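PDB 3EHM: SusD homolog from Bacteroides thetaiotaomicron, which probably binds mucin O-glycans as a SusD-family outer-membrane lipoprotein, serving their utilization by this human gut symbiont. Local coordinates for residues G295-G300 / Y402-Y407; G278-Y283 / S289-E294; F308-T313 / K326-P331. One frame throughout, in Å; residues are numbered along the deposited sequence.

Contact 1 (G295-G300 / Y402-Y407); sequences GTYGSG and YKYGTY
A lysine chain laid over a tyrosine ring, K403 on Y297, joins the edge of a two-stranded antiparallel hairpin to a long loop on the periphery of this SusD-like fold. Y297 ends strand 295-297, whose partner is strand 304-306; K403 and Y404 belong to the loop between helices 384-388 and 429-445. The contact lies about 29 Å from the centre of the chain. The ring of Y297 is carried out to the lysine by a first torsion that sets CG opposite the backbone N (chi1 -178°). K403 bends at its third and fourth torsions, and its methylenes follow one ring face: CB sits 3.6 Å from Y297 CE1, and CD is 3.4 Å from Y297 CD1. K403 CE stands 3.7 Å from the ring centroid of Y297, only 20° off the normal, a CH-pi contact displaced toward the rim. K403 NZ is 5.1 Å from that centroid, so any cation-pi attraction to this ring is weak; the ammonium also has a cation-pi partner in F308. The ring of Y404 adds a looser apolar touch, its CE2 4.4 Å from Y297 CD1 at an oblique approach. At the edge of both rings, in plane, a water bridges the segments, donating to T296 O and accepting from Y404 OH, each at 2.7 Å. Y323 meets the ring of Y297 edge-to-face. Replacing Y297 with an alanine would probably strip the lysine methylenes of the flat surface they lie on and leave the K403 chain freer to swing. With no direct hydrogen bond between the segments, their adhesion rests on dispersion between methylenes and aromatic carbon, supplemented by a single water bridge.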
loop_
_atom_site.group_PDB
_atom_site.type_symbol
_atom_site.label_atom_id
_atom_site.label_comp_id
_atom_site.label_asym_id
_atom_site.label_seq_id
_atom_site.Cartn_x
_atom_site.Cartn_y
_atom_site.Cartn_z
ATOM N N GLY A 295 -10.249 19.129 12.267
ATOM C CA GLY A 295 -9.570 19.196 13.543
ATOM C C GLY A 295 -9.930 20.498 14.229
ATOM O O GLY A 295 -10.723 21.281 13.705
ATOM N N THR A 296 -9.365 20.723 15.407
ATOM C CA THR A 296 -9.608 21.951 16.153
ATOM C C THR A 296 -8.275 22.452 16.676
ATOM O O THR A 296 -7.382 21.664 17.002
ATOM C CB THR A 296 -10.574 21.734 17.338
ATOM O OG1 THR A 296 -10.064 20.707 18.193
ATOM C CG2 THR A 296 -11.956 21.337 16.835
ATOM N N TYR A 297 -8.142 23.771 16.737
ATOM C CA TYR A 297 -6.918 24.412 17.194
ATOM C C TYR A 297 -7.325 25.464 18.222
ATOM O O TYR A 297 -7.996 26.440 17.886
ATOM C CB TYR A 297 -6.228 25.066 15.997
ATOM C CG TYR A 297 -4.914 25.737 16.299
ATOM C CD1 TYR A 297 -3.788 24.990 16.643
ATOM C CD2 TYR A 297 -4.785 27.119 16.203
ATOM C CE1 TYR A 297 -2.565 25.602 16.877
ATOM C CE2 TYR A 297 -3.568 27.745 16.437
ATOM C CZ TYR A 297 -2.462 26.982 16.772
ATOM O OH TYR A 297 -1.257 27.597 16.999
ATOM N N GLY A 298 -6.915 25.259 19.468
ATOM C CA GLY A 298 -7.283 26.179 20.528
ATOM C C GLY A 298 -8.574 25.665 21.139
ATOM O O GLY A 298 -9.070 24.613 20.731
ATOM N N SER A 299 -9.136 26.387 22.101
ATOM C CA SER A 299 -10.374 25.931 22.729
ATOM C C SER A 299 -11.364 27.054 23.006
ATOM O O SER A 299 -10.999 28.230 23.017
ATOM C CB SER A 299 -10.055 25.193 24.031
ATOM O OG SER A 299 -9.306 26.015 24.907
ATOM N N GLY A 300 -12.623 26.677 23.223
ATOM C CA GLY A 300 -13.658 27.656 23.503
ATOM C C GLY A 300 -13.908 28.597 22.345
ATOM O O GLY A 300 -14.046 28.163 21.199
ATOM N N TYR A 402 0.801 25.890 8.642
ATOM C CA TYR A 402 1.129 24.745 9.481
ATOM C C TYR A 402 1.186 25.208 10.932
ATOM O O TYR A 402 1.978 26.074 11.286
ATOM C CB TYR A 402 2.465 24.128 9.073
ATOM C CG TYR A 402 2.693 22.793 9.736
ATOM C CD1 TYR A 402 1.818 21.732 9.507
ATOM C CD2 TYR A 402 3.756 22.596 10.617
ATOM C CE1 TYR A 402 1.991 20.507 10.136
ATOM C CE2 TYR A 402 3.940 21.369 11.257
ATOM C CZ TYR A 402 3.053 20.331 11.011
ATOM O OH TYR A 402 3.212 19.121 11.641
ATOM N N LYS A 403 0.354 24.618 11.779
ATOM C CA LYS A 403 0.300 25.039 13.170
ATOM C C LYS A 403 1.010 24.191 14.217
ATOM O O LYS A 403 0.962 24.519 15.400
ATOM C CB LYS A 403 -1.166 25.223 13.572
ATOM C CG LYS A 403 -2.118 24.270 12.863
ATOM C CD LYS A 403 -3.562 24.471 13.300
ATOM C CE LYS A 403 -4.109 25.841 12.918
ATOM N NZ LYS A 403 -4.380 25.982 11.463
ATOM N N TYR A 404 1.690 23.130 13.802
ATOM C CA TYR A 404 2.358 22.267 14.773
ATOM C C TYR A 404 3.879 22.313 14.723
ATOM O O TYR A 404 4.551 21.318 14.996
ATOM C CB TYR A 404 1.861 20.832 14.592
ATOM C CG TYR A 404 0.351 20.758 14.551
ATOM C CD1 TYR A 404 -0.310 20.237 13.440
ATOM C CD2 TYR A 404 -0.417 21.262 15.600
ATOM C CE1 TYR A 404 -1.701 20.227 13.371
ATOM C CE2 TYR A 404 -1.811 21.257 15.541
ATOM C CZ TYR A 404 -2.443 20.739 14.424
ATOM O OH TYR A 404 -3.815 20.752 14.348
ATOM N N GLY A 405 4.421 23.479 14.390
ATOM C CA GLY A 405 5.860 23.622 14.323
ATOM C C GLY A 405 6.281 24.403 13.100
ATOM O O GLY A 405 5.443 24.982 12.413
ATOM N N THR A 406 7.580 24.415 12.828
ATOM C CA THR A 406 8.119 25.137 11.684
ATOM C C THR A 406 8.282 24.214 10.486
ATOM O O THR A 406 9.201 23.394 10.443
ATOM C CB THR A 406 9.482 25.758 12.026
ATOM O OG1 THR A 406 9.314 26.704 13.089
ATOM C CG2 THR A 406 10.066 26.460 10.818
ATOM N N TYR A 407 7.388 24.353 9.515
ATOM C CA TYR A 407 7.436 23.522 8.322
ATOM C C TYR A 407 6.751 24.186 7.141
ATOM O O TYR A 407 5.720 24.841 7.290
ATOM C CB TYR A 407 6.751 22.173 8.575
ATOM C CG TYR A 407 6.746 21.260 7.362
ATOM C CD1 TYR A 407 7.860 20.484 7.046
ATOM C CD2 TYR A 407 5.638 21.199 6.516
ATOM C CE1 TYR A 407 7.872 19.665 5.915
ATOM C CE2 TYR A 407 5.637 20.386 5.380
ATOM C CZ TYR A 407 6.759 19.620 5.088
ATOM O OH TYR A 407 6.765 18.807 3.978
HETATM O O HOH W 1 -4.651 21.436 16.836
#

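Contact 2 (G278-Y283 / S289-E294); sequences GYLDGY and SAYFTE
L280 meets Y291 and F292 between two consecutive short helices, 274-282 and 287-291, which are joined by a brief loop within the SusD-like fold, a member of the TPR clan. All three side chains are buried, and the contact is purely apolar. L280 supplies one methyl: its second torsion holds CD1 anti to CA (chi2 176°), and this methyl does the touching for the whole residue. On the other side Y291 is the last helical residue and F292 the first to leave helical geometry, and both neighbouring aromatics point toward the same leucine. L280 crosses both at about a right angle. Against Y291 the methyl approaches obliquely, with L280 CD1 4.1 Å from Y291 CD2. The polar end of Y291 lies farther on, where its hydroxyl is hydrogen-bonded to L443 O near the end of helix 429-445. Y446 meets the rings of both aromatics, which extends this apolar patch beyond the helix pair. Within 278-283 the helical bond from G282 N to G278 O, 3.0 Å long, holds the turn that carries the leucine. Against F292 the same methyl comes in near the ring plane, L280 CD1 lying 3.8 Å from the edge atom F292 CE1.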
loop_
_atom_site.group_PDB
_atom_site.type_symbol
_atom_site.label_atom_id
_atom_site.label_comp_id
_atom_site.label_asym_id
_atom_site.label_seq_id
_atom_site.Cartn_x
_atom_site.Cartn_y
_atom_site.Cartn_z
ATOM N N GLY A 278 -2.871 18.240 0.904
ATOM C CA GLY A 278 -2.543 19.188 -0.147
ATOM C C GLY A 278 -3.276 18.922 -1.444
ATOM O O GLY A 278 -3.793 19.850 -2.078
ATOM N N TYR A 279 -3.315 17.656 -1.854
ATOM C CA TYR A 279 -4.012 17.290 -3.081
ATOM C C TYR A 279 -5.525 17.428 -2.929
ATOM O O TYR A 279 -6.183 18.038 -3.766
ATOM C CB TYR A 279 -3.655 15.854 -3.490
ATOM C CG TYR A 279 -2.263 15.724 -4.077
ATOM C CD1 TYR A 279 -1.985 16.186 -5.362
ATOM C CD2 TYR A 279 -1.214 15.191 -3.329
ATOM C CE1 TYR A 279 -0.699 16.128 -5.890
ATOM C CE2 TYR A 279 0.082 15.128 -3.846
ATOM C CZ TYR A 279 0.332 15.603 -5.128
ATOM O OH TYR A 279 1.618 15.577 -5.640
ATOM N N LEU A 280 -6.078 16.869 -1.858
ATOM C CA LEU A 280 -7.521 16.929 -1.640
ATOM C C LEU A 280 -8.025 18.364 -1.594
ATOM O O LEU A 280 -9.059 18.683 -2.179
ATOM C CB LEU A 280 -7.894 16.196 -0.347
ATOM C CG LEU A 280 -7.590 14.694 -0.332
ATOM C CD1 LEU A 280 -7.909 14.111 1.041
ATOM C CD2 LEU A 280 -8.408 13.999 -1.409
ATOM N N ASP A 281 -7.287 19.229 -0.903
ATOM C CA ASP A 281 -7.665 20.637 -0.790
ATOM C C ASP A 281 -7.548 21.369 -2.127
ATOM O O ASP A 281 -8.502 21.987 -2.596
ATOM C CB ASP A 281 -6.779 21.343 0.238
ATOM C CG ASP A 281 -7.166 22.800 0.436
ATOM O OD1 ASP A 281 -8.162 23.060 1.146
ATOM O OD2 ASP A 281 -6.486 23.683 -0.131
ATOM N N GLY A 282 -6.368 21.300 -2.737
ATOM C CA GLY A 282 -6.150 21.978 -4.002
ATOM C C GLY A 282 -7.050 21.525 -5.138
ATOM O O GLY A 282 -7.423 22.322 -6.002
ATOM N N TYR A 283 -7.398 20.243 -5.143
ATOM C CA TYR A 283 -8.249 19.684 -6.185
ATOM C C TYR A 283 -9.730 19.851 -5.856
ATOM O O TYR A 283 -10.586 19.419 -6.630
ATOM C CB TYR A 283 -7.957 18.186 -6.361
ATOM C CG TYR A 283 -6.614 17.830 -6.978
ATOM C CD1 TYR A 283 -6.209 16.496 -7.058
ATOM C CD2 TYR A 283 -5.771 18.806 -7.520
ATOM C CE1 TYR A 283 -5.013 16.137 -7.657
ATOM C CE2 TYR A 283 -4.555 18.452 -8.128
ATOM C CZ TYR A 283 -4.188 17.112 -8.192
ATOM O OH TYR A 283 -3.010 16.724 -8.795
ATOM N N SER A 289 -13.602 15.189 2.922
ATOM C CA SER A 289 -14.570 15.003 4.001
ATOM C C SER A 289 -14.891 13.535 4.256
ATOM O O SER A 289 -15.260 13.154 5.367
ATOM C CB SER A 289 -15.864 15.750 3.675
ATOM O OG SER A 289 -16.791 15.622 4.736
ATOM N N ALA A 290 -14.755 12.710 3.226
ATOM C CA ALA A 290 -15.035 11.288 3.365
ATOM C C ALA A 290 -13.904 10.577 4.099
ATOM O O ALA A 290 -14.139 9.625 4.840
ATOM C CB ALA A 290 -15.239 10.657 1.997
ATOM N N TYR A 291 -12.677 11.044 3.893
ATOM C CA TYR A 291 -11.511 10.419 4.520
ATOM C C TYR A 291 -11.148 10.948 5.902
ATOM O O TYR A 291 -10.727 10.183 6.769
ATOM C CB TYR A 291 -10.255 10.582 3.648
ATOM C CG TYR A 291 -10.256 9.908 2.287
ATOM C CD1 TYR A 291 -11.175 8.912 1.967
ATOM C CD2 TYR A 291 -9.291 10.241 1.335
ATOM C CE1 TYR A 291 -11.132 8.263 0.726
ATOM C CE2 TYR A 291 -9.236 9.597 0.098
ATOM C CZ TYR A 291 -10.159 8.612 -0.198
ATOM O OH TYR A 291 -10.105 7.970 -1.417
ATOM N N PHE A 292 -11.296 12.251 6.111
ATOM C CA PHE A 292 -10.887 12.828 7.383
ATOM C C PHE A 292 -11.879 13.731 8.099
ATOM O O PHE A 292 -12.798 14.285 7.498
ATOM C CB PHE A 292 -9.585 13.610 7.190
ATOM C CG PHE A 292 -8.518 12.851 6.453
ATOM C CD1 PHE A 292 -8.372 12.994 5.076
ATOM C CD2 PHE A 292 -7.652 11.999 7.136
ATOM C CE1 PHE A 292 -7.378 12.302 4.389
ATOM C CE2 PHE A 292 -6.657 11.303 6.457
ATOM C CZ PHE A 292 -6.519 11.456 5.080
ATOM N N THR A 293 -11.654 13.881 9.401
ATOM C CA THR A 293 -12.477 14.730 10.252
ATOM C C THR A 293 -11.856 16.124 10.263
ATOM O O THR A 293 -10.705 16.302 9.859
ATOM C CB THR A 293 -12.469 14.226 11.703
ATOM O OG1 THR A 293 -11.145 14.362 12.243
ATOM C CG2 THR A 293 -12.887 12.762 11.764
ATOM N N GLU A 294 -12.617 17.118 10.705
ATOM C CA GLU A 294 -12.065 18.457 10.805
ATOM C C GLU A 294 -11.398 18.476 12.169
ATOM O O GLU A 294 -11.909 17.884 13.118
ATOM C CB GLU A 294 -13.160 19.524 10.764
ATOM C CG GLU A 294 -13.868 19.648 9.428
ATOM C CD GLU A 294 -14.819 20.828 9.395
ATOM O OE1 GLU A 294 -14.345 21.977 9.251
ATOM O OE2 GLU A 294 -16.041 20.606 9.526
#

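Contact 3 (F308-T313 / K326-P331); sequences FPVAPT and KFASRP
A328 lays its methyl against the F308 carbonyl and the V310 side chain, where two irregular loop segments between strands 304-306 and 339-342 of the SusD-like fold are joined by two hydrogen bonds. A328 CB is 3.3 Å from F308 O and 3.8 Å from V310 CG2, the methyl branch of the valine that lies beside its own backbone N. The next residue, S329, grips both polar backbone atoms of F308. Its OG accepts from F308 N at 3.0 Å, in a bent bond with 133° at the hydrogen; the serine torsion (chi1 -68°) turns the hydroxyl to the side where that N-H lies. The same OG has a weak second bond to T293 O, in the link between helix 287-291 and strand 295-297. V310 and S329 also bond through their backbones to M272, so both segments border strand 270-272. Within 326-331, R330 NH2 makes a weak bond to K326 O, which also takes R271 NH2. Returning to F308, its carbonyl oxygen takes the amide of S329, with S329 N 3.0 Å from F308 O and tilted 15° from the carbonyl plane.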
loop_
_atom_site.group_PDB
_atom_site.type_symbol
_atom_site.label_atom_id
_atom_site.label_comp_id
_atom_site.label_asym_id
_atom_site.label_seq_id
_atom_site.Cartn_x
_atom_site.Cartn_y
_atom_site.Cartn_z
ATOM N N PHE A 308 -6.710 20.336 9.359
ATOM C CA PHE A 308 -5.330 20.609 9.759
ATOM C C PHE A 308 -4.459 19.357 9.671
ATOM O O PHE A 308 -4.638 18.411 10.437
ATOM C CB PHE A 308 -5.296 21.122 11.203
ATOM C CG PHE A 308 -6.258 22.249 11.478
ATOM C CD1 PHE A 308 -6.966 22.290 12.675
ATOM C CD2 PHE A 308 -6.451 23.270 10.552
ATOM C CE1 PHE A 308 -7.854 23.334 12.950
ATOM C CE2 PHE A 308 -7.337 24.321 10.817
ATOM C CZ PHE A 308 -8.039 24.350 12.018
ATOM N N PRO A 309 -3.493 19.346 8.742
ATOM C CA PRO A 309 -2.609 18.190 8.581
ATOM C C PRO A 309 -1.375 18.214 9.480
ATOM O O PRO A 309 -1.040 19.236 10.078
ATOM C CB PRO A 309 -2.230 18.266 7.111
ATOM C CG PRO A 309 -2.092 19.746 6.911
ATOM C CD PRO A 309 -3.316 20.299 7.631
ATOM N N VAL A 310 -0.714 17.065 9.569
ATOM C CA VAL A 310 0.513 16.919 10.338
ATOM C C VAL A 310 1.560 16.578 9.283
ATOM O O VAL A 310 1.335 15.715 8.429
ATOM C CB VAL A 310 0.395 15.786 11.376
ATOM C CG1 VAL A 310 1.728 15.572 12.082
ATOM C CG2 VAL A 310 -0.682 16.142 12.400
ATOM N N ALA A 311 2.692 17.267 9.326
ATOM C CA ALA A 311 3.739 17.059 8.335
ATOM C C ALA A 311 4.334 15.656 8.353
ATOM O O ALA A 311 4.297 14.962 9.371
ATOM C CB ALA A 311 4.832 18.100 8.517
ATOM N N PRO A 312 4.883 15.215 7.210
ATOM C CA PRO A 312 5.480 13.880 7.129
ATOM C C PRO A 312 6.773 13.814 7.924
ATOM O O PRO A 312 7.505 14.802 8.018
ATOM C CB PRO A 312 5.702 13.693 5.635
ATOM C CG PRO A 312 6.010 15.080 5.177
ATOM C CD PRO A 312 4.976 15.909 5.913
ATOM N N THR A 313 7.038 12.648 8.503
ATOM C CA THR A 313 8.241 12.432 9.297
ATOM C C THR A 313 8.406 13.581 10.295
ATOM O O THR A 313 9.411 14.295 10.300
ATOM C CB THR A 313 9.475 12.303 8.369
ATOM O OG1 THR A 313 9.197 11.326 7.353
ATOM C CG2 THR A 313 10.700 11.842 9.152
ATOM N N LYS A 326 -2.785 16.500 18.550
ATOM C CA LYS A 326 -3.758 15.562 19.093
ATOM C C LYS A 326 -5.111 15.913 18.499
ATOM O O LYS A 326 -5.951 15.040 18.281
ATOM C CB LYS A 326 -3.832 15.642 20.624
ATOM C CG LYS A 326 -4.976 14.807 21.206
ATOM C CD LYS A 326 -4.962 14.737 22.727
ATOM C CE LYS A 326 -6.170 13.951 23.241
ATOM N NZ LYS A 326 -6.147 13.772 24.722
ATOM N N PHE A 327 -5.314 17.196 18.219
ATOM C CA PHE A 327 -6.574 17.647 17.654
ATOM C C PHE A 327 -6.523 18.048 16.188
ATOM O O PHE A 327 -7.372 18.802 15.709
ATOM C CB PHE A 327 -7.138 18.778 18.510
ATOM C CG PHE A 327 -7.331 18.381 19.940
ATOM C CD1 PHE A 327 -6.350 18.645 20.888
ATOM C CD2 PHE A 327 -8.464 17.668 20.325
ATOM C CE1 PHE A 327 -6.490 18.199 22.202
ATOM C CE2 PHE A 327 -8.610 17.218 21.633
ATOM C CZ PHE A 327 -7.620 17.485 22.572
ATOM N N ALA A 328 -5.520 17.545 15.476
ATOM C CA ALA A 328 -5.403 17.812 14.050
ATOM C C ALA A 328 -6.446 16.899 13.414
ATOM O O ALA A 328 -7.036 16.063 14.103
ATOM C CB ALA A 328 -4.009 17.442 13.554
ATOM N N SER A 329 -6.688 17.056 12.117
ATOM C CA SER A 329 -7.663 16.204 11.440
ATOM C C SER A 329 -7.269 14.741 11.638
ATOM O O SER A 329 -6.084 14.404 11.637
ATOM C CB SER A 329 -7.711 16.537 9.945
ATOM O OG SER A 329 -8.260 17.826 9.736
ATOM N N ARG A 330 -8.265 13.880 11.813
ATOM C CA ARG A 330 -8.025 12.457 12.025
ATOM C C ARG A 330 -8.683 11.622 10.944
ATOM O O ARG A 330 -9.680 12.028 10.361
ATOM C CB ARG A 330 -8.624 11.996 13.356
ATOM C CG ARG A 330 -8.279 12.842 14.550
ATOM C CD ARG A 330 -8.896 12.241 15.804
ATOM N NE ARG A 330 -8.663 13.085 16.971
ATOM C CZ ARG A 330 -8.875 12.702 18.225
ATOM N NH1 ARG A 330 -9.324 11.480 18.477
ATOM N NH2 ARG A 330 -8.638 13.543 19.223
ATOM N N PRO A 331 -8.128 10.434 10.666
ATOM C CA PRO A 331 -8.738 9.585 9.644
ATOM C C PRO A 331 -10.102 9.165 10.191
ATOM O O PRO A 331 -10.227 8.876 11.385
ATOM C CB PRO A 331 -7.780 8.396 9.566
ATOM C CG PRO A 331 -6.461 8.994 9.941
ATOM C CD PRO A 331 -6.832 9.888 11.099
#

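The three contacts lie on one side of the chain's centre, all in the SusD-like fold. Contact 2 closes first, and its second segment runs directly into the strand of contact 1; the loops of contact 3 then fall between the two halves of contact 1. Centres of contacts 1 and 3 are about 9 Å apart, those of 2 and 3 about 12 Å, those of 1 and 2 about 17 Å. Contact 3 is thus the middle piece: F327 O probably bonds T296 N of contact 1, and R330 O probably bonds T293 N of contact 2. Helix pair, hairpin and loops therefore form one continuous region.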